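PDB 1JAK: beta-N-acetylhexosaminidase from Streptomyces plicatus, which hydrolyses terminal N-acetylhexosamine residues from glycosides as a family 20 glycoside hydrolase, by a mechanism in which the substrate's own acetamido group takes part. Local coordinates for residues D165-F170 / G200-I205; H192-D197 / V248-M253; H169-D174 / L447-L452; H256-L261 / V282-L287. All coordinates share one frame; numbering follows the deposited sequence.

Contact 1 of 4, residues D165-F170 / G200-I205; sequences DVSRHF and GWRIAI. With IFG ((2R,3R,4S,5R)-2-acetamido-3,4-dihydroxy-5-hydroxymethyl-piperidine), chain F.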
# COMPACT_ATOMS: atom_id res chain seq x y z
N ASP A 165 -2.21 -5.17 7.98
CA ASP A 165 -2.46 -6.41 8.70
C ASP A 165 -3.76 -6.20 9.48
O ASP A 165 -3.79 -5.40 10.42
CB ASP A 165 -1.28 -6.66 9.66
CG ASP A 165 -1.50 -7.83 10.62
OD1 ASP A 165 -2.56 -8.49 10.59
OD2 ASP A 165 -0.59 -8.07 11.44
N VAL A 166 -4.82 -6.88 9.08
CA VAL A 166 -6.10 -6.76 9.78
C VAL A 166 -6.37 -8.02 10.58
O VAL A 166 -7.47 -8.21 11.11
CB VAL A 166 -7.28 -6.50 8.80
CG1 VAL A 166 -7.09 -5.15 8.11
CG2 VAL A 166 -7.38 -7.62 7.77
N SER A 167 -5.35 -8.88 10.69
CA SER A 167 -5.46 -10.13 11.42
C SER A 167 -5.06 -10.00 12.89
O SER A 167 -5.77 -10.49 13.78
CB SER A 167 -4.60 -11.21 10.76
OG SER A 167 -5.07 -11.54 9.46
N ARG A 168 -3.93 -9.35 13.16
CA ARG A 168 -3.47 -9.18 14.54
C ARG A 168 -4.46 -8.31 15.31
O ARG A 168 -4.83 -8.63 16.44
CB ARG A 168 -2.05 -8.60 14.54
CG ARG A 168 -0.97 -9.68 14.39
CD ARG A 168 -1.33 -10.74 13.32
NE ARG A 168 -0.30 -11.78 13.24
CZ ARG A 168 0.81 -11.68 12.52
NH1 ARG A 168 1.04 -10.59 11.79
NH2 ARG A 168 1.72 -12.65 12.57
N HIS A 169 -4.88 -7.20 14.70
CA HIS A 169 -5.94 -6.38 15.27
C HIS A 169 -6.83 -6.10 14.07
O HIS A 169 -6.35 -5.73 13.00
CB HIS A 169 -5.44 -5.07 15.88
CG HIS A 169 -4.86 -5.21 17.25
ND1 HIS A 169 -3.51 -5.34 17.48
CD2 HIS A 169 -5.46 -5.27 18.47
CE1 HIS A 169 -3.30 -5.47 18.78
NE2 HIS A 169 -4.46 -5.42 19.40
N PHE A 170 -8.13 -6.30 14.25
CA PHE A 170 -9.07 -6.08 13.16
C PHE A 170 -9.40 -4.61 12.98
O PHE A 170 -9.52 -3.86 13.95
CB PHE A 170 -10.36 -6.86 13.41
CG PHE A 170 -11.39 -6.71 12.32
CD1 PHE A 170 -11.16 -7.23 11.05
CD2 PHE A 170 -12.58 -6.03 12.57
CE1 PHE A 170 -12.11 -7.09 10.04
CE2 PHE A 170 -13.54 -5.88 11.56
CZ PHE A 170 -13.30 -6.41 10.29
N GLY A 200 -6.55 -14.33 13.97
CA GLY A 200 -7.83 -14.05 13.36
C GLY A 200 -7.96 -14.39 11.88
O GLY A 200 -6.99 -14.35 11.13
N TRP A 201 -9.19 -14.74 11.49
CA TRP A 201 -9.52 -15.06 10.11
C TRP A 201 -10.52 -13.96 9.77
O TRP A 201 -11.59 -13.89 10.38
CB TRP A 201 -10.18 -16.44 10.03
CG TRP A 201 -10.49 -16.81 8.62
CD1 TRP A 201 -11.57 -16.40 7.89
CD2 TRP A 201 -9.67 -17.58 7.74
NE1 TRP A 201 -11.47 -16.87 6.60
CE2 TRP A 201 -10.31 -17.59 6.48
CE3 TRP A 201 -8.45 -18.25 7.90
CZ2 TRP A 201 -9.77 -18.26 5.38
CZ3 TRP A 201 -7.91 -18.92 6.80
CH2 TRP A 201 -8.58 -18.92 5.56
N ARG A 202 -10.19 -13.12 8.80
CA ARG A 202 -11.02 -11.96 8.50
C ARG A 202 -11.90 -11.90 7.25
O ARG A 202 -12.36 -10.82 6.89
CB ARG A 202 -10.14 -10.71 8.53
CG ARG A 202 -9.22 -10.61 9.76
CD ARG A 202 -10.00 -10.61 11.07
NE ARG A 202 -9.11 -10.40 12.21
CZ ARG A 202 -9.41 -10.72 13.47
NH1 ARG A 202 -10.58 -11.26 13.76
NH2 ARG A 202 -8.52 -10.51 14.44
N ILE A 203 -12.13 -13.03 6.59
CA ILE A 203 -12.99 -13.02 5.41
C ILE A 203 -13.95 -14.20 5.47
O ILE A 203 -13.54 -15.34 5.67
CB ILE A 203 -12.17 -13.06 4.09
CG1 ILE A 203 -13.12 -13.07 2.89
CG2 ILE A 203 -11.27 -14.29 4.07
CD1 ILE A 203 -13.97 -11.81 2.77
N ALA A 204 -15.24 -13.92 5.32
CA ALA A 204 -16.25 -14.97 5.38
C ALA A 204 -16.13 -15.95 4.21
O ALA A 204 -16.11 -15.54 3.05
CB ALA A 204 -17.65 -14.36 5.42
N ILE A 205 -16.05 -17.23 4.54
CA ILE A 205 -15.95 -18.30 3.54
C ILE A 205 -17.20 -19.16 3.73
O ILE A 205 -17.37 -19.79 4.78
CB ILE A 205 -14.69 -19.17 3.78
CG1 ILE A 205 -13.43 -18.30 3.71
CG2 ILE A 205 -14.62 -20.30 2.76
CD1 ILE A 205 -13.22 -17.62 2.36
N1 IFG F . 7.12 -11.37 10.50
C2 IFG F . 5.79 -11.93 10.15
C3 IFG F . 4.57 -10.94 10.33
C4 IFG F . 4.67 -10.04 11.57
C5 IFG F . 6.04 -9.34 11.56
C6 IFG F . 6.29 -8.37 12.71
C7 IFG F . 6.27 -11.61 7.76
C8 IFG F . 6.31 -11.99 6.30
C9 IFG F . 7.21 -10.34 11.55
N2 IFG F . 5.82 -12.42 8.75
O7 IFG F . 6.69 -10.49 8.03
O3 IFG F . 3.36 -11.69 10.38
O4 IFG F . 4.58 -10.86 12.74
O6 IFG F . 7.30 -7.42 12.37

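Contact 2 of 4, residues H192-D197 / V248-M253; sequences HLHLSD and VPEIDM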
# COMPACT_ATOMS: atom_id res chain seq x y z
N HIS A 192 -2.20 -4.48 -0.34
CA HIS A 192 -2.05 -5.86 0.11
C HIS A 192 -2.77 -5.98 1.46
O HIS A 192 -2.46 -5.26 2.40
CB HIS A 192 -0.55 -6.16 0.23
CG HIS A 192 -0.22 -7.50 0.82
ND1 HIS A 192 1.08 -7.87 1.12
CD2 HIS A 192 -0.99 -8.54 1.20
CE1 HIS A 192 1.08 -9.07 1.66
NE2 HIS A 192 -0.16 -9.50 1.72
N LEU A 193 -3.75 -6.87 1.53
CA LEU A 193 -4.48 -7.07 2.78
C LEU A 193 -4.13 -8.44 3.36
O LEU A 193 -4.33 -9.46 2.71
CB LEU A 193 -5.99 -6.99 2.54
CG LEU A 193 -6.56 -5.61 2.16
CD1 LEU A 193 -8.05 -5.72 1.86
CD2 LEU A 193 -6.31 -4.63 3.30
N HIS A 194 -3.61 -8.44 4.58
CA HIS A 194 -3.25 -9.68 5.27
C HIS A 194 -4.53 -10.08 6.01
O HIS A 194 -4.77 -9.68 7.15
CB HIS A 194 -2.11 -9.39 6.26
CG HIS A 194 -1.45 -10.62 6.81
ND1 HIS A 194 -0.56 -11.37 6.07
CD2 HIS A 194 -1.54 -11.22 8.01
CE1 HIS A 194 -0.13 -12.38 6.81
NE2 HIS A 194 -0.71 -12.32 7.99
N LEU A 195 -5.34 -10.89 5.32
CA LEU A 195 -6.65 -11.32 5.81
C LEU A 195 -6.74 -12.47 6.81
O LEU A 195 -7.81 -12.73 7.36
CB LEU A 195 -7.54 -11.65 4.61
CG LEU A 195 -7.84 -10.51 3.64
CD1 LEU A 195 -8.55 -11.06 2.42
CD2 LEU A 195 -8.70 -9.45 4.32
N SER A 196 -5.63 -13.17 7.03
CA SER A 196 -5.67 -14.28 7.98
C SER A 196 -4.32 -14.51 8.62
O SER A 196 -3.27 -14.27 8.02
CB SER A 196 -6.12 -15.57 7.28
OG SER A 196 -5.14 -16.04 6.37
N ASP A 197 -4.35 -14.96 9.87
CA ASP A 197 -3.13 -15.26 10.59
C ASP A 197 -3.51 -16.07 11.82
O ASP A 197 -4.59 -16.66 11.87
CB ASP A 197 -2.39 -13.97 10.98
CG ASP A 197 -0.89 -14.18 11.06
OD1 ASP A 197 -0.43 -14.83 12.03
OD2 ASP A 197 -0.17 -13.73 10.15
N VAL A 248 -4.67 -6.82 -3.32
CA VAL A 248 -3.96 -8.09 -3.34
C VAL A 248 -4.27 -8.75 -2.00
O VAL A 248 -3.67 -8.41 -0.97
CB VAL A 248 -2.44 -7.88 -3.47
CG1 VAL A 248 -1.72 -9.22 -3.45
CG2 VAL A 248 -2.14 -7.13 -4.77
N PRO A 249 -5.21 -9.70 -1.98
CA PRO A 249 -5.57 -10.38 -0.74
C PRO A 249 -4.58 -11.48 -0.40
O PRO A 249 -4.02 -12.11 -1.30
CB PRO A 249 -6.95 -10.94 -1.04
CG PRO A 249 -6.77 -11.38 -2.48
CD PRO A 249 -6.04 -10.20 -3.10
N GLU A 250 -4.37 -11.71 0.89
CA GLU A 250 -3.46 -12.77 1.32
C GLU A 250 -4.11 -13.69 2.35
O GLU A 250 -4.70 -13.22 3.33
CB GLU A 250 -2.18 -12.20 1.96
CG GLU A 250 -1.17 -13.30 2.36
CD GLU A 250 -0.06 -12.81 3.28
OE1 GLU A 250 0.15 -11.58 3.37
OE2 GLU A 250 0.62 -13.66 3.91
N ILE A 251 -4.02 -14.99 2.09
CA ILE A 251 -4.48 -16.02 3.01
C ILE A 251 -3.18 -16.77 3.22
O ILE A 251 -2.72 -17.51 2.34
CB ILE A 251 -5.54 -16.95 2.39
CG1 ILE A 251 -6.84 -16.18 2.14
CG2 ILE A 251 -5.79 -18.13 3.33
CD1 ILE A 251 -7.46 -15.61 3.40
N ASP A 252 -2.56 -16.56 4.38
CA ASP A 252 -1.27 -17.17 4.68
C ASP A 252 -1.33 -18.68 4.90
O ASP A 252 -2.19 -19.18 5.63
CB ASP A 252 -0.68 -16.50 5.93
CG ASP A 252 0.84 -16.48 5.92
OD1 ASP A 252 1.45 -17.35 5.27
OD2 ASP A 252 1.42 -15.60 6.60
N MET A 253 -0.41 -19.41 4.27
CA MET A 253 -0.34 -20.86 4.40
C MET A 253 1.07 -21.34 4.04
O MET A 253 1.76 -20.70 3.25
CB MET A 253 -1.37 -21.52 3.48
CG MET A 253 -1.27 -21.09 2.02
SD MET A 253 -2.57 -21.80 0.99
CE MET A 253 -3.95 -20.69 1.38
O HOH W 1 -3.78 -18.07 7.52
O HOH W 2 -2.88 -13.38 5.52

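Contact 3 of 4, residues H169-D174 / L447-L452; sequences HFFGVD and LWTETL. With IFG ((2R,3R,4S,5R)-2-acetamido-3,4-dihydroxy-5-hydroxymethyl-piperidine), chain F.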
# COMPACT_ATOMS: atom_id res chain seq x y z
N HIS A 169 -4.88 -7.20 14.70
CA HIS A 169 -5.94 -6.38 15.27
C HIS A 169 -6.83 -6.10 14.07
O HIS A 169 -6.35 -5.73 13.00
CB HIS A 169 -5.44 -5.07 15.88
CG HIS A 169 -4.86 -5.21 17.25
ND1 HIS A 169 -3.51 -5.34 17.48
CD2 HIS A 169 -5.46 -5.27 18.47
CE1 HIS A 169 -3.30 -5.47 18.78
NE2 HIS A 169 -4.46 -5.42 19.40
N PHE A 170 -8.13 -6.30 14.25
CA PHE A 170 -9.07 -6.08 13.16
C PHE A 170 -9.40 -4.61 12.98
O PHE A 170 -9.52 -3.86 13.95
CB PHE A 170 -10.36 -6.86 13.41
CG PHE A 170 -11.39 -6.71 12.32
CD1 PHE A 170 -11.16 -7.23 11.05
CD2 PHE A 170 -12.58 -6.03 12.57
CE1 PHE A 170 -12.11 -7.09 10.04
CE2 PHE A 170 -13.54 -5.88 11.56
CZ PHE A 170 -13.30 -6.41 10.29
N PHE A 171 -9.53 -4.19 11.72
CA PHE A 171 -9.90 -2.83 11.39
C PHE A 171 -11.07 -2.96 10.42
O PHE A 171 -10.97 -3.67 9.43
CB PHE A 171 -8.73 -2.08 10.75
CG PHE A 171 -7.62 -1.79 11.72
CD1 PHE A 171 -6.61 -2.73 11.95
CD2 PHE A 171 -7.62 -0.61 12.47
CE1 PHE A 171 -5.62 -2.49 12.91
CE2 PHE A 171 -6.63 -0.37 13.43
CZ PHE A 171 -5.63 -1.31 13.65
N GLY A 172 -12.17 -2.29 10.74
CA GLY A 172 -13.36 -2.36 9.91
C GLY A 172 -13.24 -1.66 8.57
O GLY A 172 -12.25 -0.99 8.29
N VAL A 173 -14.27 -1.81 7.75
CA VAL A 173 -14.29 -1.20 6.43
C VAL A 173 -13.93 0.28 6.46
O VAL A 173 -13.06 0.72 5.71
CB VAL A 173 -15.68 -1.37 5.76
CG1 VAL A 173 -15.75 -0.55 4.47
CG2 VAL A 173 -15.93 -2.84 5.46
N ASP A 174 -14.58 1.05 7.33
CA ASP A 174 -14.29 2.48 7.38
C ASP A 174 -12.86 2.80 7.78
O ASP A 174 -12.28 3.77 7.29
CB ASP A 174 -15.27 3.19 8.32
CG ASP A 174 -16.68 3.25 7.76
OD1 ASP A 174 -16.83 3.16 6.53
OD2 ASP A 174 -17.63 3.39 8.55
N LEU A 447 2.47 -2.87 7.07
CA LEU A 447 2.20 -2.37 8.41
C LEU A 447 1.55 -3.50 9.20
O LEU A 447 0.35 -3.77 9.05
CB LEU A 447 1.27 -1.14 8.37
CG LEU A 447 0.90 -0.53 9.74
CD1 LEU A 447 2.17 -0.23 10.54
CD2 LEU A 447 0.09 0.74 9.52
N TRP A 448 2.35 -4.16 10.02
CA TRP A 448 1.88 -5.26 10.86
C TRP A 448 1.22 -4.68 12.10
O TRP A 448 1.62 -3.62 12.58
CB TRP A 448 3.06 -6.17 11.22
CG TRP A 448 3.69 -6.76 9.99
CD1 TRP A 448 4.85 -6.37 9.38
CD2 TRP A 448 3.15 -7.82 9.19
NE1 TRP A 448 5.07 -7.12 8.25
CE2 TRP A 448 4.04 -8.02 8.11
CE3 TRP A 448 2.01 -8.62 9.28
CZ2 TRP A 448 3.82 -8.99 7.13
CZ3 TRP A 448 1.79 -9.59 8.31
CH2 TRP A 448 2.69 -9.76 7.24
N THR A 449 0.22 -5.37 12.64
CA THR A 449 -0.49 -4.80 13.78
C THR A 449 -0.48 -5.49 15.14
O THR A 449 -1.41 -5.31 15.92
CB THR A 449 -1.95 -4.51 13.37
OG1 THR A 449 -2.58 -5.70 12.88
CG2 THR A 449 -1.99 -3.45 12.28
N GLU A 450 0.57 -6.25 15.44
CA GLU A 450 0.64 -6.88 16.76
C GLU A 450 0.49 -5.84 17.86
O GLU A 450 -0.11 -6.12 18.90
CB GLU A 450 1.98 -7.59 16.96
CG GLU A 450 2.07 -8.99 16.39
CD GLU A 450 2.60 -9.02 14.97
OE1 GLU A 450 2.60 -7.97 14.29
OE2 GLU A 450 3.02 -10.11 14.53
N THR A 451 1.03 -4.64 17.63
CA THR A 451 1.01 -3.58 18.63
C THR A 451 0.09 -2.39 18.37
O THR A 451 0.05 -1.45 19.16
CB THR A 451 2.43 -2.99 18.83
OG1 THR A 451 2.78 -2.18 17.70
CG2 THR A 451 3.46 -4.11 18.97
N LEU A 452 -0.64 -2.43 17.26
CA LEU A 452 -1.51 -1.31 16.88
C LEU A 452 -2.98 -1.70 16.87
O LEU A 452 -3.38 -2.61 16.15
CB LEU A 452 -1.08 -0.82 15.49
CG LEU A 452 0.44 -0.66 15.37
CD1 LEU A 452 0.83 -0.39 13.93
CD2 LEU A 452 0.93 0.46 16.28
N1 IFG F . 7.12 -11.37 10.50
C2 IFG F . 5.79 -11.93 10.15
C3 IFG F . 4.57 -10.94 10.33
C4 IFG F . 4.67 -10.04 11.57
C5 IFG F . 6.04 -9.34 11.56
C6 IFG F . 6.29 -8.37 12.71
C7 IFG F . 6.27 -11.61 7.76
C8 IFG F . 6.31 -11.99 6.30
C9 IFG F . 7.21 -10.34 11.55
N2 IFG F . 5.82 -12.42 8.75
O7 IFG F . 6.69 -10.49 8.03
O3 IFG F . 3.36 -11.69 10.38
O4 IFG F . 4.58 -10.86 12.74
O6 IFG F . 7.30 -7.42 12.37

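Contact 4 of 4, residues H256-L261 / V282-L287; sequences HTNAAL and VGFSSL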
# COMPACT_ATOMS: atom_id res chain seq x y z
N HIS A 256 1.14 -19.63 10.01
CA HIS A 256 0.26 -18.51 10.38
C HIS A 256 -1.20 -18.85 10.11
O HIS A 256 -1.98 -18.02 9.63
CB HIS A 256 0.66 -17.27 9.58
CG HIS A 256 1.90 -16.61 10.09
ND1 HIS A 256 1.91 -15.83 11.22
CD2 HIS A 256 3.18 -16.67 9.65
CE1 HIS A 256 3.15 -15.43 11.46
NE2 HIS A 256 3.94 -15.92 10.53
N THR A 257 -1.57 -20.08 10.46
CA THR A 257 -2.91 -20.59 10.22
C THR A 257 -3.70 -20.96 11.47
O THR A 257 -4.71 -21.66 11.36
CB THR A 257 -2.83 -21.84 9.32
OG1 THR A 257 -1.77 -22.69 9.79
CG2 THR A 257 -2.56 -21.45 7.88
N ASN A 258 -3.29 -20.50 12.64
CA ASN A 258 -4.03 -20.89 13.84
C ASN A 258 -5.51 -20.55 13.85
O ASN A 258 -6.32 -21.33 14.35
CB ASN A 258 -3.40 -20.31 15.11
CG ASN A 258 -3.99 -20.95 16.36
OD1 ASN A 258 -3.69 -22.09 16.68
ND2 ASN A 258 -4.85 -20.21 17.06
N ALA A 259 -5.89 -19.40 13.30
CA ALA A 259 -7.31 -19.03 13.31
C ALA A 259 -8.14 -20.10 12.61
O ALA A 259 -9.23 -20.45 13.07
CB ALA A 259 -7.52 -17.68 12.64
N ALA A 260 -7.63 -20.62 11.50
CA ALA A 260 -8.34 -21.67 10.76
C ALA A 260 -8.29 -22.98 11.53
O ALA A 260 -9.30 -23.67 11.67
CB ALA A 260 -7.71 -21.85 9.38
N LEU A 261 -7.10 -23.32 12.03
CA LEU A 261 -6.91 -24.55 12.79
C LEU A 261 -7.78 -24.61 14.03
O LEU A 261 -8.28 -25.67 14.39
CB LEU A 261 -5.44 -24.69 13.20
CG LEU A 261 -4.43 -24.85 12.07
CD1 LEU A 261 -3.02 -24.75 12.62
CD2 LEU A 261 -4.64 -26.18 11.37
N VAL A 282 5.16 -15.81 16.63
CA VAL A 282 4.95 -16.34 15.28
C VAL A 282 5.71 -17.65 15.06
O VAL A 282 6.65 -17.96 15.79
CB VAL A 282 5.45 -15.35 14.18
CG1 VAL A 282 4.81 -13.99 14.37
CG2 VAL A 282 6.97 -15.25 14.21
N GLY A 283 5.28 -18.41 14.05
CA GLY A 283 5.96 -19.64 13.68
C GLY A 283 5.56 -20.97 14.28
O GLY A 283 6.12 -22.00 13.92
N PHE A 284 4.57 -20.96 15.17
CA PHE A 284 4.14 -22.16 15.87
C PHE A 284 2.99 -22.95 15.25
O PHE A 284 2.71 -24.07 15.68
CB PHE A 284 3.75 -21.78 17.30
CG PHE A 284 2.64 -20.78 17.37
CD1 PHE A 284 1.31 -21.18 17.28
CD2 PHE A 284 2.92 -19.42 17.48
CE1 PHE A 284 0.28 -20.25 17.31
CE2 PHE A 284 1.90 -18.47 17.51
CZ PHE A 284 0.57 -18.89 17.42
N SER A 285 2.32 -22.38 14.26
CA SER A 285 1.18 -23.05 13.64
C SER A 285 1.48 -23.65 12.28
O SER A 285 2.36 -23.17 11.56
CB SER A 285 0.02 -22.06 13.50
OG SER A 285 0.44 -20.94 12.74
N SER A 286 0.74 -24.69 11.92
CA SER A 286 0.92 -25.32 10.62
C SER A 286 -0.27 -26.17 10.18
O SER A 286 -0.85 -26.90 10.98
CB SER A 286 2.17 -26.21 10.62
OG SER A 286 2.32 -26.85 9.36
N LEU A 287 -0.63 -26.05 8.91
CA LEU A 287 -1.70 -26.87 8.37
C LEU A 287 -1.05 -28.25 8.35
O LEU A 287 0.18 -28.36 8.37
CB LEU A 287 -2.05 -26.45 6.95
CG LEU A 287 -2.66 -25.06 6.78
CD1 LEU A 287 -2.93 -24.79 5.31
CD2 LEU A 287 -3.94 -24.98 7.59
O HOH W 3 3.49 -20.72 11.50

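Contact 1 of 4, residues D165-F170 / G200-I205
Two loops at the C-terminal end of the family 20 (β/α)8 barrel, those following strands 159-165 and 190-194, are tied together where Arg202 reaches across to the backbone of Val166 and Ser167. Its NE donates to Val166 O at 2.9 Å, in the carbonyl plane on a lone pair, and its NH2 donates to Ser167 O at 2.8 Å. Both acceptors lie at the guanidinium edge, some 23° out of its plane, so the bonds are bent. Arg202 CG lies 4.0 Å from Val166 CG2; the bend at chi2 (-59°) then turns CD and the nearly straight remainder toward the two carbonyls. The flat end is sandwiched: Phe170 CB sits over one face and Gly200 CA over the opposite one. A side chain at Gly200 would collide with Arg202 CZ, so glycine suits this place. Phe170 CD1 meets Arg202 CD at 3.6 Å. Were Arg202 cut back to alanine, the two carbonyls would probably lose these donors and a gap open between Phe170 and Gly200. On the first loop, Asp165 OD1 accepts from Ser167 N, an Asx turn, and from Arg168 N, which extends it to an Asx motif, while OD2 forms a salt bridge with Arg168 NH1 at 3.0 Å. Arg168 NH1 and NH2 both donate to O3 of bound IFG. By holding the two carbonyls, Arg202 probably steadies the turn from which Arg168 reaches the inhibitor, consistent with a second-shell position.

Contact 2 of 4, residues H192-D197 / V248-M253
Glu250 OE1 is gripped by two histidines of the neighbouring strand, and this is the tight part of the contact. His192 NE2 donates to it at 2.7 Å on the anti side, and His194 ND1 at 2.8 Å from well above the carboxylate plane, its ring turned 78° to that plane. Glu250 reaches both because CG stands anti to the backbone N (chi1 -177°) and the chain stays extended, while OE2 is held by Trp350. Without the carboxylate, as with an alanine here, both ring nitrogens would lose their shared acceptor and the imidazoles would probably be less firmly fixed, though each keeps another bond. For His194 this is NE2 to Asp197 OD2, 2.6 Å on the anti lone pair; for His192, ND1 to Glu444. The parallel backbones themselves are joined by Leu193 N to Val248 O and Glu250 N to Leu193 O, both 2.9 Å. Past Glu250, whose O still takes Leu195 N, the contact loosens and waters bridge the two buried segments. Asp252 N makes a weak bond to Ser196 OG, at 3.3 Å; one water joins Ser196 OG to Asp252 O, and another donates to Ser196 O and Glu250 O while lying over the His194 ring. On the face bearing Leu193 and Pro249, Leu195 CD1 packs on Pro249 CB at 3.8 Å. That face is covered by helices 230-242 and 292-307, whereas the histidines point into the barrel, with strand 159-165 on the other flank of strand 190-194.

Contact 3 of 4, residues H169-D174 / L447-L452
His169 leans from the loop after strand 159-165 onto the turn that follows strand 440-447, and its side chain can be followed atom by atom. CB starts 3.2 Å from Leu452 O, and CG lies equally close to the same oxygen; CD2 stands farther off from it. With CG anti to the carbonyl carbon (chi1 -81°) the ring swings toward the turn, and ND1 donates to Thr449 O at 2.6 Å. This bond is nearly straight, 166° at the hydrogen, with the oxygen in the ring plane. Leu452 O is also near ND1, but the angle is too poor for a hydrogen bond. At the tip, CE1 meets Glu450 O at 3.3 Å, close to the ring plane, so that one imidazole edge faces two successive carbonyls. A histidine suits the place because it offers a flat donor to a turn rich in backbone oxygens. The two loops leave adjacent strands, so the contact lies where the first and last strands of the (β/α)8 barrel meet side by side. Thr449 adds a second tie: OG1 accepts from His169 N at 3.3 Å, while its stronger partner is Asp165 O. Its methyl CG2 is the branch that meets Phe171 CE1, whose neighbouring CZ brings the ring edge to Leu452 O; Leu458 of helix 455-462 packs against both residues. From the same turn Trp448 turns one face to the sugar-like ring of IFG, with IFG C3 3.4 Å above its plane, and Glu450 OE2 accepts a very short hydrogen bond, 2.5 Å, from IFG O4.

Contact 4 of 4, residues H256-L261 / V282-L287
Ser285 OG lies where several polar groups converge: it is hydrogen-bonded to Asp198 OD1, and His256 N and Thr257 N stand 3.1 Å and 3.2 Å from it. The hydroxyl takes the position between its own backbone N and carbonyl carbon (chi1 58°), which turns it toward the start of helix 258-263. A small side chain suits this place, since Ser285 CB rests 4.2 Å from Asn258 CB. A water joins the same two backbones, accepting from His256 N at 3.0 Å and donating to Ser285 O at 2.7 Å. Farther along, the contact turns apolar. Leu287 meets Thr257 at about a right angle, its CD2 lying 3.8 Å from Thr257 CB, while Thr257 OG1 is held by Pro254 O. Leu261, one turn into the helix, sets CD2 4.0 Å from Leu287 CD2 and CD1 beside Ser286 O. The branched leucines thus fill the angle between helix and loop, and Leu287 also touches Thr294 of helix 292-307. At the other end, the ring of His256 passes obliquely by Val282, CE1 coming 3.6 Å from Val282 CB. Imidazole suits this place because both nitrogens have hydrogen-bond partners, Glu320 being that of NE2, while the carbon between them meets the valine. Gly283, with a positive phi of 91°, makes the bend after Val282, where a CB would be jammed against the preceding carbonyl. His256 and Val282 both touch IFG, so these loops, from the C-terminal side of the (β/α)8 barrel, form part of the wall of the inhibitor pocket.

How the contacts relate
All four contacts lie in the catalytic barrel; contacts 1, 3 and 4 hold residues of the IFG pocket, and the Asp197 side chain of contact 2 is about 4 Å from the inhibitor. Contacts 1 and 3 share His169 and Phe170, have centres about 9 Å apart, and both touch the inhibitor. Contact 2 lies about 8 Å from contact 1, centre to centre; Ser167 OG to His194 O and Arg202 N to Leu195 O are probable hydrogen bonds between them. Asp197 links outward, by a salt bridge to Arg168 of contact 1 and through OD1 to His256 ND1 of contact 4 at 2.7 Å. Contacts 3 and 4 are farthest apart, about 19 Å between centres, yet Glu450 and Val282 approach each other beside the ligand.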